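Local coordinates for protein phospholipase C-beta (PLC-beta) (PDB 3QR0) that belongs to the multidomain phospholipase C-beta family, combining PH, EF-hand-like, barrel-type X and Y, and C2 regions, and binds a calcium ion, at residues A[495-500]-A[546-551]; A[105-110]-A[119-124]; A[258-263]-A[767-772]; A[564-569]-A[630-635]. One frame throughout, in Å; residues are numbered along the deposited sequence.

Contact 1: A[495-500]-A[546-551]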
loop_
_atom_site.group_PDB
_atom_site.type_symbol
_atom_site.label_atom_id
_atom_site.label_comp_id
_atom_site.label_asym_id
_atom_site.label_seq_id
_atom_site.Cartn_x
_atom_site.Cartn_y
_atom_site.Cartn_z
ATOM N N GLU A 495 -28.621 4.170 22.491
ATOM C CA GLU A 495 -27.808 4.745 23.565
ATOM C C GLU A 495 -26.396 4.156 23.558
ATOM O O GLU A 495 -25.420 4.880 23.750
ATOM C CB GLU A 495 -28.483 4.534 24.930
ATOM C CG GLU A 495 -27.655 4.949 26.154
ATOM C CD GLU A 495 -27.540 6.461 26.345
ATOM O OE1 GLU A 495 -27.803 7.231 25.389
ATOM O OE2 GLU A 495 -27.181 6.881 27.470
ATOM N N LYS A 496 -26.293 2.850 23.331
ATOM C CA LYS A 496 -24.994 2.189 23.244
ATOM C C LYS A 496 -24.205 2.683 22.034
ATOM O O LYS A 496 -22.997 2.902 22.127
ATOM C CB LYS A 496 -25.163 0.672 23.166
ATOM C CG LYS A 496 -23.862 -0.122 23.320
ATOM C CD LYS A 496 -23.311 -0.031 24.737
ATOM C CE LYS A 496 -22.270 -1.113 25.023
ATOM N NZ LYS A 496 -21.015 -0.916 24.238
ATOM N N GLU A 497 -24.890 2.837 20.900
ATOM C CA GLU A 497 -24.276 3.387 19.688
ATOM C C GLU A 497 -23.691 4.767 19.990
ATOM O O GLU A 497 -22.543 5.040 19.663
ATOM C CB GLU A 497 -25.300 3.479 18.545
ATOM C CG GLU A 497 -25.714 2.133 17.951
ATOM C CD GLU A 497 -26.935 2.212 17.025
ATOM O OE1 GLU A 497 -27.478 3.321 16.803
ATOM O OE2 GLU A 497 -27.353 1.147 16.512
ATOM N N LYS A 498 -24.478 5.618 20.645
ATOM C CA LYS A 498 -24.029 6.972 20.990
ATOM C C LYS A 498 -22.827 6.970 21.939
ATOM O O LYS A 498 -21.894 7.751 21.754
ATOM C CB LYS A 498 -25.182 7.792 21.574
ATOM C CG LYS A 498 -26.199 8.184 20.517
ATOM C CD LYS A 498 -27.376 8.956 21.083
ATOM C CE LYS A 498 -28.393 9.239 19.979
ATOM N NZ LYS A 498 -29.702 9.697 20.517
ATOM N N LYS A 499 -22.844 6.084 22.932
ATOM C CA LYS A 499 -21.716 5.937 23.855
ATOM C C LYS A 499 -20.448 5.507 23.130
ATOM O O LYS A 499 -19.380 6.078 23.350
ATOM C CB LYS A 499 -22.037 4.928 24.960
ATOM C CG LYS A 499 -23.026 5.436 25.985
ATOM C CD LYS A 499 -23.223 4.432 27.116
ATOM C CE LYS A 499 -24.278 4.906 28.097
ATOM N NZ LYS A 499 -24.048 4.333 29.448
ATOM N N ASP A 500 -20.574 4.503 22.264
ATOM C CA ASP A 500 -19.436 3.999 21.498
ATOM C C ASP A 500 -18.870 5.049 20.532
ATOM O O ASP A 500 -17.694 4.989 20.174
ATOM C CB ASP A 500 -19.824 2.729 20.726
ATOM C CG ASP A 500 -20.021 1.516 21.635
ATOM O OD1 ASP A 500 -19.827 1.631 22.865
ATOM O OD2 ASP A 500 -20.371 0.434 21.114
ATOM N N GLU A 546 -18.891 1.884 14.363
ATOM C CA GLU A 546 -19.000 0.485 13.967
ATOM C C GLU A 546 -20.185 -0.210 14.634
ATOM O O GLU A 546 -20.834 -1.034 14.011
ATOM C CB GLU A 546 -17.698 -0.290 14.221
ATOM C CG GLU A 546 -17.358 -0.555 15.668
ATOM C CD GLU A 546 -16.043 -1.313 15.822
ATOM O OE1 GLU A 546 -15.011 -0.661 16.070
ATOM O OE2 GLU A 546 -16.037 -2.556 15.690
ATOM N N THR A 547 -20.476 0.142 15.884
ATOM C CA THR A 547 -21.611 -0.429 16.609
ATOM C C THR A 547 -22.940 -0.178 15.882
ATOM O O THR A 547 -23.771 -1.080 15.791
ATOM C CB THR A 547 -21.696 0.133 18.043
ATOM O OG1 THR A 547 -20.413 0.024 18.670
ATOM C CG2 THR A 547 -22.727 -0.629 18.867
ATOM N N GLN A 548 -23.134 1.032 15.352
ATOM C CA GLN A 548 -24.373 1.345 14.626
ATOM C C GLN A 548 -24.436 0.564 13.323
ATOM O O GLN A 548 -25.458 -0.045 13.012
ATOM C CB GLN A 548 -24.506 2.843 14.335
ATOM C CG GLN A 548 -25.813 3.226 13.607
ATOM C CD GLN A 548 -25.974 4.730 13.401
ATOM O OE1 GLN A 548 -25.000 5.440 13.171
ATOM N NE2 GLN A 548 -27.214 5.213 13.472
ATOM N N ALA A 549 -23.339 0.588 12.573
ATOM C CA ALA A 549 -23.255 -0.089 11.281
ATOM C C ALA A 549 -23.468 -1.596 11.415
ATOM O O ALA A 549 -24.088 -2.204 10.551
ATOM C CB ALA A 549 -21.920 0.204 10.614
ATOM N N LEU A 550 -22.959 -2.185 12.499
ATOM C CA LEU A 550 -23.166 -3.611 12.786
ATOM C C LEU A 550 -24.631 -3.947 13.054
ATOM O O LEU A 550 -25.123 -4.977 12.601
ATOM C CB LEU A 550 -22.313 -4.057 13.978
ATOM C CG LEU A 550 -20.817 -4.206 13.708
ATOM C CD1 LEU A 550 -20.027 -4.337 15.012
ATOM C CD2 LEU A 550 -20.567 -5.406 12.793
ATOM N N ASN A 551 -25.328 -3.084 13.791
ATOM C CA ASN A 551 -26.770 -3.260 13.999
ATOM C C ASN A 551 -27.559 -3.223 12.683
ATOM O O ASN A 551 -28.464 -4.030 12.480
ATOM C CB ASN A 551 -27.314 -2.221 14.987
ATOM C CG ASN A 551 -26.875 -2.493 16.418
ATOM O OD1 ASN A 551 -26.604 -3.637 16.786
ATOM N ND2 ASN A 551 -26.795 -1.438 17.232
HETATM O O HOH W 1 -29.553 3.625 14.838
#
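Glu497 and Asp500, one helical turn apart on helix 495-500, each send a carboxylate across to the helix of residues 546-551, and polar bonds join the two helices at both residues. Two direct hydrogen bonds cross the gap. Asn551 donates through ND2 to Glu497 OE2 at 2.7 Å; the bond is nearly straight, 172° at the hydrogen, and reaches the anti lone pair of the oxygen while lying in the plane of the amide. The hydroxyl of Thr547 donates to Asp500, OG1 to OD2, at a modelled 2.5 Å, short enough that the exact length is doubtful.

A water extends the polar network: it donates to Glu497 OE1 and accepts from Gln548 NE2, so both oxygens of Glu497 are engaged. Charge enters from within the first helix, where Lys496 NZ forms a salt bridge with Asp500 OD1 (3.1 Å) on its syn side. The nearby ammonium would be expected to favour the ionised form of Asp500.

Apolar packing is modest. With CG anti to the carbonyl carbon (chi1 -71°) and the chain extended beyond it, Glu497 carries its carboxylate to Asn551, and its CG passes 3.7 Å from Gln548 CA; the side chains of Glu497 and Gln548 cross at about a right angle.

The short helix axes approach to 8.7 Å at 145°, roughly antiparallel. Helix 488-501 thus packs beside helix 546-555, which directly follows strand 540-545 of the parallel sheet and rests its Ala549 and Leu550 on Tyr588 of helix 586-589.

Contact 2: A[105-110]-A[119-124]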
loop_
_atom_site.group_PDB
_atom_site.type_symbol
_atom_site.label_atom_id
_atom_site.label_comp_id
_atom_site.label_asym_id
_atom_site.label_seq_id
_atom_site.Cartn_x
_atom_site.Cartn_y
_atom_site.Cartn_z
ATOM N N CYS A 105 16.519 25.133 -0.264
ATOM C CA CYS A 105 16.423 24.020 0.685
ATOM C C CYS A 105 15.606 22.843 0.159
ATOM O O CYS A 105 14.582 23.025 -0.495
ATOM C CB CYS A 105 15.837 24.497 2.017
ATOM S SG CYS A 105 17.006 25.503 2.955
ATOM N N VAL A 106 16.089 21.639 0.465
ATOM C CA VAL A 106 15.417 20.397 0.134
ATOM C C VAL A 106 15.382 19.530 1.390
ATOM O O VAL A 106 16.404 19.352 2.048
ATOM C CB VAL A 106 16.149 19.630 -0.987
ATOM C CG1 VAL A 106 15.508 18.248 -1.208
ATOM C CG2 VAL A 106 16.143 20.438 -2.270
ATOM N N THR A 107 14.202 19.001 1.710
ATOM C CA THR A 107 14.005 18.156 2.887
ATOM C C THR A 107 13.469 16.810 2.436
ATOM O O THR A 107 12.510 16.752 1.672
ATOM C CB THR A 107 12.984 18.781 3.856
ATOM O OG1 THR A 107 13.433 20.072 4.261
ATOM C CG2 THR A 107 12.792 17.918 5.086
ATOM N N ILE A 108 14.099 15.737 2.900
ATOM C CA ILE A 108 13.670 14.385 2.569
ATOM C C ILE A 108 13.233 13.691 3.855
ATOM O O ILE A 108 13.925 13.776 4.872
ATOM C CB ILE A 108 14.807 13.575 1.916
ATOM C CG1 ILE A 108 15.422 14.342 0.743
ATOM C CG2 ILE A 108 14.296 12.212 1.440
ATOM C CD1 ILE A 108 16.650 13.666 0.132
ATOM N N CYS A 109 12.075 13.035 3.829
ATOM C CA CYS A 109 11.714 12.137 4.924
ATOM C C CYS A 109 11.589 10.709 4.430
ATOM O O CYS A 109 11.073 10.444 3.340
ATOM C CB CYS A 109 10.447 12.579 5.655
ATOM S SG CYS A 109 8.982 12.742 4.662
ATOM N N HIS A 110 12.081 9.798 5.261
ATOM C CA HIS A 110 12.185 8.393 4.925
ATOM C C HIS A 110 11.913 7.550 6.160
ATOM O O HIS A 110 12.204 7.955 7.291
ATOM C CB HIS A 110 13.574 8.069 4.352
ATOM C CG HIS A 110 14.690 8.858 4.971
ATOM N ND1 HIS A 110 15.468 8.370 5.999
ATOM C CD2 HIS A 110 15.160 10.100 4.702
ATOM C CE1 HIS A 110 16.365 9.279 6.341
ATOM N NE2 HIS A 110 16.197 10.340 5.572
ATOM N N TRP A 119 14.936 12.012 8.797
ATOM C CA TRP A 119 14.957 13.189 7.946
ATOM C C TRP A 119 16.365 13.485 7.446
ATOM O O TRP A 119 17.344 13.314 8.177
ATOM C CB TRP A 119 14.416 14.399 8.718
ATOM C CG TRP A 119 12.998 14.245 9.147
ATOM C CD1 TRP A 119 12.541 13.586 10.258
ATOM C CD2 TRP A 119 11.840 14.748 8.475
ATOM N NE1 TRP A 119 11.169 13.645 10.312
ATOM C CE2 TRP A 119 10.712 14.352 9.231
ATOM C CE3 TRP A 119 11.643 15.496 7.307
ATOM C CZ2 TRP A 119 9.412 14.675 8.855
ATOM C CZ3 TRP A 119 10.349 15.828 6.940
ATOM C CH2 TRP A 119 9.248 15.415 7.713
ATOM N N THR A 120 16.449 13.934 6.195
ATOM C CA THR A 120 17.698 14.387 5.592
ATOM C C THR A 120 17.472 15.807 5.071
ATOM O O THR A 120 16.475 16.069 4.386
ATOM C CB THR A 120 18.125 13.447 4.445
ATOM O OG1 THR A 120 18.245 12.107 4.947
ATOM C CG2 THR A 120 19.454 13.883 3.835
ATOM N N HIS A 121 18.383 16.719 5.409
ATOM C CA HIS A 121 18.227 18.133 5.084
ATOM C C HIS A 121 19.386 18.611 4.220
ATOM O O HIS A 121 20.552 18.389 4.558
ATOM C CB HIS A 121 18.165 18.978 6.352
ATOM C CG HIS A 121 17.131 18.530 7.333
ATOM N ND1 HIS A 121 15.782 18.750 7.146
ATOM C CD2 HIS A 121 17.247 17.885 8.518
ATOM C CE1 HIS A 121 15.113 18.260 8.177
ATOM N NE2 HIS A 121 15.979 17.727 9.021
ATOM N N LEU A 122 19.049 19.285 3.123
ATOM C CA LEU A 122 20.026 19.684 2.111
ATOM C C LEU A 122 19.797 21.118 1.664
ATOM O O LEU A 122 18.661 21.588 1.679
ATOM C CB LEU A 122 19.898 18.780 0.890
ATOM C CG LEU A 122 20.052 17.284 1.137
ATOM C CD1 LEU A 122 19.637 16.494 -0.099
ATOM C CD2 LEU A 122 21.485 16.974 1.535
ATOM N N VAL A 123 20.879 21.797 1.269
ATOM C CA VAL A 123 20.797 23.100 0.607
ATOM C C VAL A 123 21.427 22.963 -0.779
ATOM O O VAL A 123 22.602 22.606 -0.892
ATOM C CB VAL A 123 21.534 24.198 1.400
ATOM C CG1 VAL A 123 21.335 25.571 0.742
ATOM C CG2 VAL A 123 21.068 24.219 2.859
ATOM N N ALA A 124 20.639 23.214 -1.825
ATOM C CA ALA A 124 21.137 23.199 -3.204
ATOM C C ALA A 124 21.840 24.522 -3.514
ATOM O O ALA A 124 21.752 25.463 -2.734
ATOM C CB ALA A 124 19.992 22.971 -4.186
HETATM O O HOH W 2 15.554 20.740 5.308
#
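Cys109 and Trp119 face each other as a non-hydrogen-bonded pair, and the CB of Cys109 sits over the six-membered ring of Trp119, 3.5 Å from its centroid, in a CH-pi contact. Its sulfur is placed obliquely to the same ring. Thr107 reaches the indole from the edge, with CG2 3.5 Å from Trp119 CE3. Alongside, Thr107 and His121 point the same way, and a water lies within bonding distance of Thr107 OG1 and His121 ND1; the hydroxyl also takes a bond from the backbone N of Lys80.

Behind these side chains is an antiparallel beta hairpin of the PH domain. Its hydrogen-bonded pairs are Val106 with Leu122 and Ile108 with Thr120; the bond from Ile108 N to Thr120 O, 2.8 Å long, is nearly linear at 172°. Val106, Ile108, Thr120 and Leu122 occupy the other face, where Ile108 CD1 meets Leu122 CD1 at 4.1 Å. His110, its CG held between backbone N and carbonyl carbon (chi1 35°), swings its ring edge to the Thr120 hydroxyl, NE2 to OG1 2.8 Å.

Farther out, strand 70-75 pairs with Thr107 and Cys109, Trp31 of strand 26-31 stacks on His121, and helix 127-141 packs against Val106.

Contact 3: A[258-263]-A[767-772]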
loop_
_atom_site.group_PDB
_atom_site.type_symbol
_atom_site.label_atom_id
_atom_site.label_comp_id
_atom_site.label_asym_id
_atom_site.label_seq_id
_atom_site.Cartn_x
_atom_site.Cartn_y
_atom_site.Cartn_z
ATOM N N GLN A 258 0.136 -20.915 -16.061
ATOM C CA GLN A 258 0.409 -19.551 -15.616
ATOM C C GLN A 258 -0.740 -18.578 -15.898
ATOM O O GLN A 258 -0.650 -17.404 -15.549
ATOM C CB GLN A 258 1.686 -19.022 -16.272
ATOM C CG GLN A 258 2.918 -19.878 -16.009
ATOM C CD GLN A 258 3.280 -19.939 -14.540
ATOM O OE1 GLN A 258 3.040 -20.945 -13.876
ATOM N NE2 GLN A 258 3.859 -18.859 -14.026
ATOM N N ARG A 259 -1.808 -19.071 -16.517
ATOM C CA ARG A 259 -2.911 -18.237 -16.978
ATOM C C ARG A 259 -4.214 -18.695 -16.344
ATOM O O ARG A 259 -4.505 -19.891 -16.326
ATOM C CB ARG A 259 -3.032 -18.341 -18.502
ATOM C CG ARG A 259 -4.149 -17.501 -19.098
ATOM C CD ARG A 259 -4.406 -17.832 -20.546
ATOM N NE ARG A 259 -5.523 -17.044 -21.065
ATOM C CZ ARG A 259 -5.422 -15.878 -21.704
ATOM N NH1 ARG A 259 -4.237 -15.321 -21.947
ATOM N NH2 ARG A 259 -6.525 -15.267 -22.120
ATOM N N HIS A 260 -5.004 -17.743 -15.844
ATOM C CA HIS A 260 -6.327 -18.051 -15.310
ATOM C C HIS A 260 -7.187 -18.604 -16.446
ATOM O O HIS A 260 -7.336 -17.948 -17.477
ATOM C CB HIS A 260 -6.984 -16.801 -14.714
ATOM C CG HIS A 260 -8.127 -17.100 -13.795
ATOM N ND1 HIS A 260 -9.303 -17.671 -14.230
ATOM C CD2 HIS A 260 -8.277 -16.902 -12.463
ATOM C CE1 HIS A 260 -10.126 -17.818 -13.207
ATOM N NE2 HIS A 260 -9.526 -17.361 -12.123
ATOM N N PRO A 261 -7.752 -19.813 -16.271
ATOM C CA PRO A 261 -8.489 -20.453 -17.369
ATOM C C PRO A 261 -9.667 -19.649 -17.933
ATOM O O PRO A 261 -10.062 -19.881 -19.075
ATOM C CB PRO A 261 -8.968 -21.783 -16.768
ATOM C CG PRO A 261 -8.786 -21.664 -15.302
ATOM C CD PRO A 261 -7.753 -20.626 -15.043
ATOM N N SER A 262 -10.207 -18.713 -17.156
ATOM C CA SER A 262 -11.325 -17.875 -17.602
ATOM C C SER A 262 -10.901 -16.477 -18.073
ATOM O O SER A 262 -11.755 -15.627 -18.339
ATOM C CB SER A 262 -12.360 -17.754 -16.475
ATOM O OG SER A 262 -12.824 -19.041 -16.084
ATOM N N LEU A 263 -9.597 -16.235 -18.190
ATOM C CA LEU A 263 -9.114 -14.938 -18.662
ATOM C C LEU A 263 -9.497 -14.769 -20.134
ATOM O O LEU A 263 -9.287 -15.676 -20.939
ATOM C CB LEU A 263 -7.600 -14.822 -18.475
ATOM C CG LEU A 263 -6.997 -13.420 -18.568
ATOM C CD1 LEU A 263 -7.415 -12.549 -17.378
ATOM C CD2 LEU A 263 -5.483 -13.515 -18.653
ATOM N N ILE A 767 0.166 -21.384 -7.421
ATOM C CA ILE A 767 -1.178 -20.863 -7.216
ATOM C C ILE A 767 -2.129 -21.489 -8.225
ATOM O O ILE A 767 -1.886 -21.439 -9.429
ATOM C CB ILE A 767 -1.209 -19.335 -7.388
ATOM C CG1 ILE A 767 -0.264 -18.671 -6.388
ATOM C CG2 ILE A 767 -2.649 -18.802 -7.240
ATOM C CD1 ILE A 767 -0.128 -17.173 -6.573
ATOM N N VAL A 768 -3.192 -22.111 -7.729
ATOM C CA VAL A 768 -4.304 -22.506 -8.583
ATOM C C VAL A 768 -5.414 -21.489 -8.368
ATOM O O VAL A 768 -5.759 -21.176 -7.227
ATOM C CB VAL A 768 -4.813 -23.907 -8.246
ATOM C CG1 VAL A 768 -6.146 -24.171 -8.931
ATOM C CG2 VAL A 768 -3.781 -24.958 -8.650
ATOM N N ALA A 769 -5.941 -20.954 -9.466
ATOM C CA ALA A 769 -7.099 -20.064 -9.430
ATOM C C ALA A 769 -7.977 -20.389 -10.620
ATOM O O ALA A 769 -7.556 -20.267 -11.768
ATOM C CB ALA A 769 -6.675 -18.603 -9.464
ATOM N N LYS A 770 -9.199 -20.813 -10.336
ATOM C CA LYS A 770 -10.116 -21.249 -11.370
ATOM C C LYS A 770 -11.540 -21.163 -10.864
ATOM O O LYS A 770 -11.779 -20.952 -9.670
ATOM C CB LYS A 770 -9.807 -22.690 -11.785
ATOM C CG LYS A 770 -9.854 -23.689 -10.639
ATOM C CD LYS A 770 -9.568 -25.100 -11.129
ATOM C CE LYS A 770 -9.537 -26.088 -9.979
ATOM N NZ LYS A 770 -8.936 -27.384 -10.404
ATOM N N ASP A 771 -12.479 -21.339 -11.783
ATOM C CA ASP A 771 -13.884 -21.335 -11.445
ATOM C C ASP A 771 -14.204 -22.573 -10.615
ATOM O O ASP A 771 -13.645 -23.652 -10.847
ATOM C CB ASP A 771 -14.748 -21.278 -12.708
ATOM C CG ASP A 771 -14.545 -19.994 -13.493
ATOM O OD1 ASP A 771 -13.904 -19.060 -12.963
ATOM O OD2 ASP A 771 -15.025 -19.915 -14.644
ATOM N N TYR A 772 -15.090 -22.392 -9.635
ATOM C CA TYR A 772 -15.496 -23.458 -8.731
ATOM C C TYR A 772 -16.298 -24.521 -9.482
ATOM O O TYR A 772 -17.382 -24.238 -9.997
ATOM C CB TYR A 772 -16.329 -22.882 -7.583
ATOM C CG TYR A 772 -16.960 -23.922 -6.690
ATOM C CD1 TYR A 772 -16.176 -24.746 -5.886
ATOM C CD2 TYR A 772 -18.347 -24.079 -6.641
ATOM C CE1 TYR A 772 -16.754 -25.706 -5.065
ATOM C CE2 TYR A 772 -18.932 -25.032 -5.824
ATOM C CZ TYR A 772 -18.131 -25.840 -5.038
ATOM O OH TYR A 772 -18.710 -26.782 -4.228
HETATM O O HOH W 3 -11.418 -17.509 -9.973
#
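The imidazole of His260 lies flat against the end of strand 767-771, with the carbonyl oxygen of Ala769 over the centre of one face, 3.5 Å above the ring plane. What brings the ring there is its first torsion, which sets CG anti to the backbone N (chi1 -162°) and carries the group across to the strand. The rotation of the ring is fixed from its own turn: Ser262 N donates to His260 ND1 at 3.2 Å, almost exactly in the ring plane. At the other nitrogen, NE2, a water sits in plane at 2.9 Å and gives a weak further bond to Lys770 O. The CB of Ala769 adds an apolar touch at His260 CD2.

Pro261 comes next in the type I turn from His260 to Leu263, and its CD approaches Ala769 O to 3.3 Å, while CG leans on Lys770 CB at 3.8 Å before that lysine runs away from the contact.

Ser262 supplies the direct hydrogen bond across the interface. With OG beside its own backbone N (chi1 -58°), the hydroxyl donates to Asp771 OD2 at 2.8 Å, meeting the oxygen from above the carboxylate plane.

The contact joins the EF-hand-like region to the C2 domain: the turn belongs to the loop between helices 247-257 and 273-288, and strand 761-771 lies between strands 650-660 and 746-751 in an antiparallel sheet, with Val768 and Lys770 bonded to strand 650-660.

Contact 4: A[564-569]-A[630-635]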
loop_
_atom_site.group_PDB
_atom_site.type_symbol
_atom_site.label_atom_id
_atom_site.label_comp_id
_atom_site.label_asym_id
_atom_site.label_seq_id
_atom_site.Cartn_x
_atom_site.Cartn_y
_atom_site.Cartn_z
ATOM N N ASN A 564 -26.201 1.808 -0.230
ATOM C CA ASN A 564 -24.859 2.178 -0.692
ATOM C C ASN A 564 -24.676 2.202 -2.218
ATOM O O ASN A 564 -23.582 2.483 -2.707
ATOM C CB ASN A 564 -23.812 1.255 -0.051
ATOM C CG ASN A 564 -23.542 1.601 1.406
ATOM O OD1 ASN A 564 -23.551 2.772 1.790
ATOM N ND2 ASN A 564 -23.298 0.584 2.225
ATOM N N LYS A 565 -25.730 1.908 -2.973
ATOM C CA LYS A 565 -25.671 2.044 -4.422
ATOM C C LYS A 565 -25.832 3.498 -4.860
ATOM O O LYS A 565 -25.327 3.885 -5.910
ATOM C CB LYS A 565 -26.716 1.151 -5.097
ATOM C CG LYS A 565 -26.431 -0.321 -4.877
ATOM C CD LYS A 565 -27.472 -1.227 -5.490
ATOM C CE LYS A 565 -27.149 -2.697 -5.193
ATOM N NZ LYS A 565 -28.345 -3.551 -5.354
ATOM N N LYS A 566 -26.519 4.291 -4.043
ATOM C CA LYS A 566 -26.787 5.691 -4.354
ATOM C C LYS A 566 -26.179 6.664 -3.348
ATOM O O LYS A 566 -25.792 7.769 -3.723
ATOM C CB LYS A 566 -28.294 5.914 -4.447
ATOM C CG LYS A 566 -28.938 5.175 -5.601
ATOM C CD LYS A 566 -30.446 5.402 -5.641
ATOM C CE LYS A 566 -31.031 4.990 -6.981
ATOM N NZ LYS A 566 -32.487 5.294 -7.067
ATOM N N GLN A 567 -26.101 6.257 -2.082
ATOM C CA GLN A 567 -25.608 7.119 -1.011
ATOM C C GLN A 567 -24.352 6.548 -0.375
ATOM O O GLN A 567 -24.016 5.383 -0.564
ATOM C CB GLN A 567 -26.695 7.338 0.043
ATOM C CG GLN A 567 -27.868 8.159 -0.486
ATOM C CD GLN A 567 -28.984 8.315 0.518
ATOM O OE1 GLN A 567 -30.048 7.719 0.370
ATOM N NE2 GLN A 567 -28.749 9.121 1.552
ATOM N N ILE A 568 -23.664 7.391 0.384
ATOM C CA ILE A 568 -22.390 7.027 0.988
ATOM C C ILE A 568 -22.540 6.714 2.474
ATOM O O ILE A 568 -23.241 7.428 3.195
ATOM C CB ILE A 568 -21.364 8.165 0.804
ATOM C CG1 ILE A 568 -20.960 8.251 -0.671
ATOM C CG2 ILE A 568 -20.139 7.938 1.693
ATOM C CD1 ILE A 568 -20.176 9.476 -1.030
ATOM N N THR A 569 -21.868 5.648 2.914
ATOM C CA THR A 569 -21.706 5.349 4.330
ATOM C C THR A 569 -20.237 5.463 4.704
ATOM O O THR A 569 -19.361 4.924 4.017
ATOM C CB THR A 569 -22.161 3.918 4.690
ATOM O OG1 THR A 569 -23.448 3.667 4.136
ATOM C CG2 THR A 569 -22.238 3.733 6.216
ATOM N N ARG A 630 -23.326 -2.751 -7.727
ATOM C CA ARG A 630 -23.807 -1.482 -8.271
ATOM C C ARG A 630 -25.131 -1.626 -9.021
ATOM O O ARG A 630 -25.758 -0.626 -9.364
ATOM C CB ARG A 630 -22.754 -0.886 -9.207
ATOM C CG ARG A 630 -21.440 -0.554 -8.511
ATOM C CD ARG A 630 -20.446 0.117 -9.441
ATOM N NE ARG A 630 -19.550 -0.837 -10.097
ATOM C CZ ARG A 630 -19.551 -1.144 -11.393
ATOM N NH1 ARG A 630 -20.412 -0.586 -12.238
ATOM N NH2 ARG A 630 -18.668 -2.021 -11.854
ATOM N N LYS A 631 -25.556 -2.858 -9.284
ATOM C CA LYS A 631 -26.802 -3.094 -10.015
ATOM C C LYS A 631 -28.005 -2.817 -9.123
ATOM O O LYS A 631 -28.203 -3.488 -8.111
ATOM C CB LYS A 631 -26.859 -4.523 -10.568
ATOM C CG LYS A 631 -26.032 -4.711 -11.825
ATOM C CD LYS A 631 -26.367 -6.004 -12.561
ATOM C CE LYS A 631 -25.683 -6.036 -13.927
ATOM N NZ LYS A 631 -25.755 -7.378 -14.570
ATOM N N LEU A 632 -28.803 -1.825 -9.513
ATOM C CA LEU A 632 -29.925 -1.353 -8.700
ATOM C C LEU A 632 -31.037 -2.392 -8.527
ATOM O O LEU A 632 -31.724 -2.401 -7.506
ATOM C CB LEU A 632 -30.515 -0.073 -9.302
ATOM C CG LEU A 632 -29.595 1.152 -9.310
ATOM C CD1 LEU A 632 -30.274 2.319 -9.992
ATOM C CD2 LEU A 632 -29.176 1.536 -7.899
ATOM N N ASP A 633 -31.207 -3.260 -9.516
ATOM C CA ASP A 633 -32.292 -4.252 -9.496
ATOM C C ASP A 633 -31.924 -5.564 -8.783
ATOM O O ASP A 633 -32.770 -6.452 -8.655
ATOM C CB ASP A 633 -32.807 -4.535 -10.924
ATOM C CG ASP A 633 -31.698 -4.922 -11.901
ATOM O OD1 ASP A 633 -30.583 -4.364 -11.805
ATOM O OD2 ASP A 633 -31.947 -5.772 -12.785
ATOM N N LYS A 634 -30.684 -5.677 -8.302
ATOM C CA LYS A 634 -30.217 -6.906 -7.646
ATOM C C LYS A 634 -30.237 -6.777 -6.120
ATOM O O LYS A 634 -29.832 -5.750 -5.572
ATOM C CB LYS A 634 -28.802 -7.261 -8.120
ATOM C CG LYS A 634 -28.473 -8.753 -8.020
ATOM C CD LYS A 634 -27.006 -9.034 -8.316
ATOM C CE LYS A 634 -26.783 -10.469 -8.791
ATOM N NZ LYS A 634 -27.374 -11.488 -7.877
ATOM N N ARG A 635 -30.724 -7.817 -5.448
ATOM C CA ARG A 635 -30.656 -7.918 -3.994
ATOM C C ARG A 635 -29.503 -8.843 -3.637
ATOM O O ARG A 635 -29.360 -9.907 -4.238
ATOM C CB ARG A 635 -31.962 -8.470 -3.416
ATOM C CG ARG A 635 -33.153 -7.538 -3.559
ATOM C CD ARG A 635 -33.096 -6.384 -2.562
ATOM N NE ARG A 635 -33.644 -6.741 -1.255
ATOM C CZ ARG A 635 -33.742 -5.907 -0.222
ATOM N NH1 ARG A 635 -33.319 -4.653 -0.319
ATOM N NH2 ARG A 635 -34.263 -6.330 0.923
#
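Lys565 NZ reaches into the turn formed by residues 631-634 and donates to the backbone oxygen of Lys631, NZ to O 2.8 Å, with the donor tilted 29° from the carbonyl plane. A second carbonyl oxygen, Lys634 O, lies 2.7 Å from the same NZ, and Asp562 of helix 557-563 forms a salt bridge with it. The lysine chain, extended all the way from CG (chi2 178°), spans the gap between the two loops, and its CE passes 3.2 Å from Lys631 O.

Beside this the contact turns apolar. Leu632 brings its CD2 to Lys565 CB at 3.7 Å, and the same methyl lies 4.0 Å from Lys566 CE, whose side chain crosses the leucine at about a right angle. One leucine methyl thus touches the aliphatic parts of two lysines.

The contact lies at the surface: the loop of 564-569 leads from helix 557-563 into strand 569-572 of the parallel sheet, while 630-635 leaves helix 627-630 on the way to strand 650-660, and Arg635 forms salt bridges with Asp559 and Asp562 of helix 557-563.

In the fold
The four contacts show how a multidomain chain is closed both within and between its modules. Contact 2 comes first along the sequence and is complete within the PH domain, its centre 45 Å or more from those of the others. Contact 3 spans some 500 residues, tying the EF-hand-like region to the C2 domain, and within the loop it closes lie contacts 1 and 4 in succession. Each of these has one segment in the Y region, 546-551 and 564-569: helix 546-555 and the loop before strand 569-572 are associated with neighbouring strands of one parallel sheet, and the nearest atoms of contacts 1 and 4 are about 6 Å apart. Contacts 2 and 3 occupy opposite sides of the chain's centre.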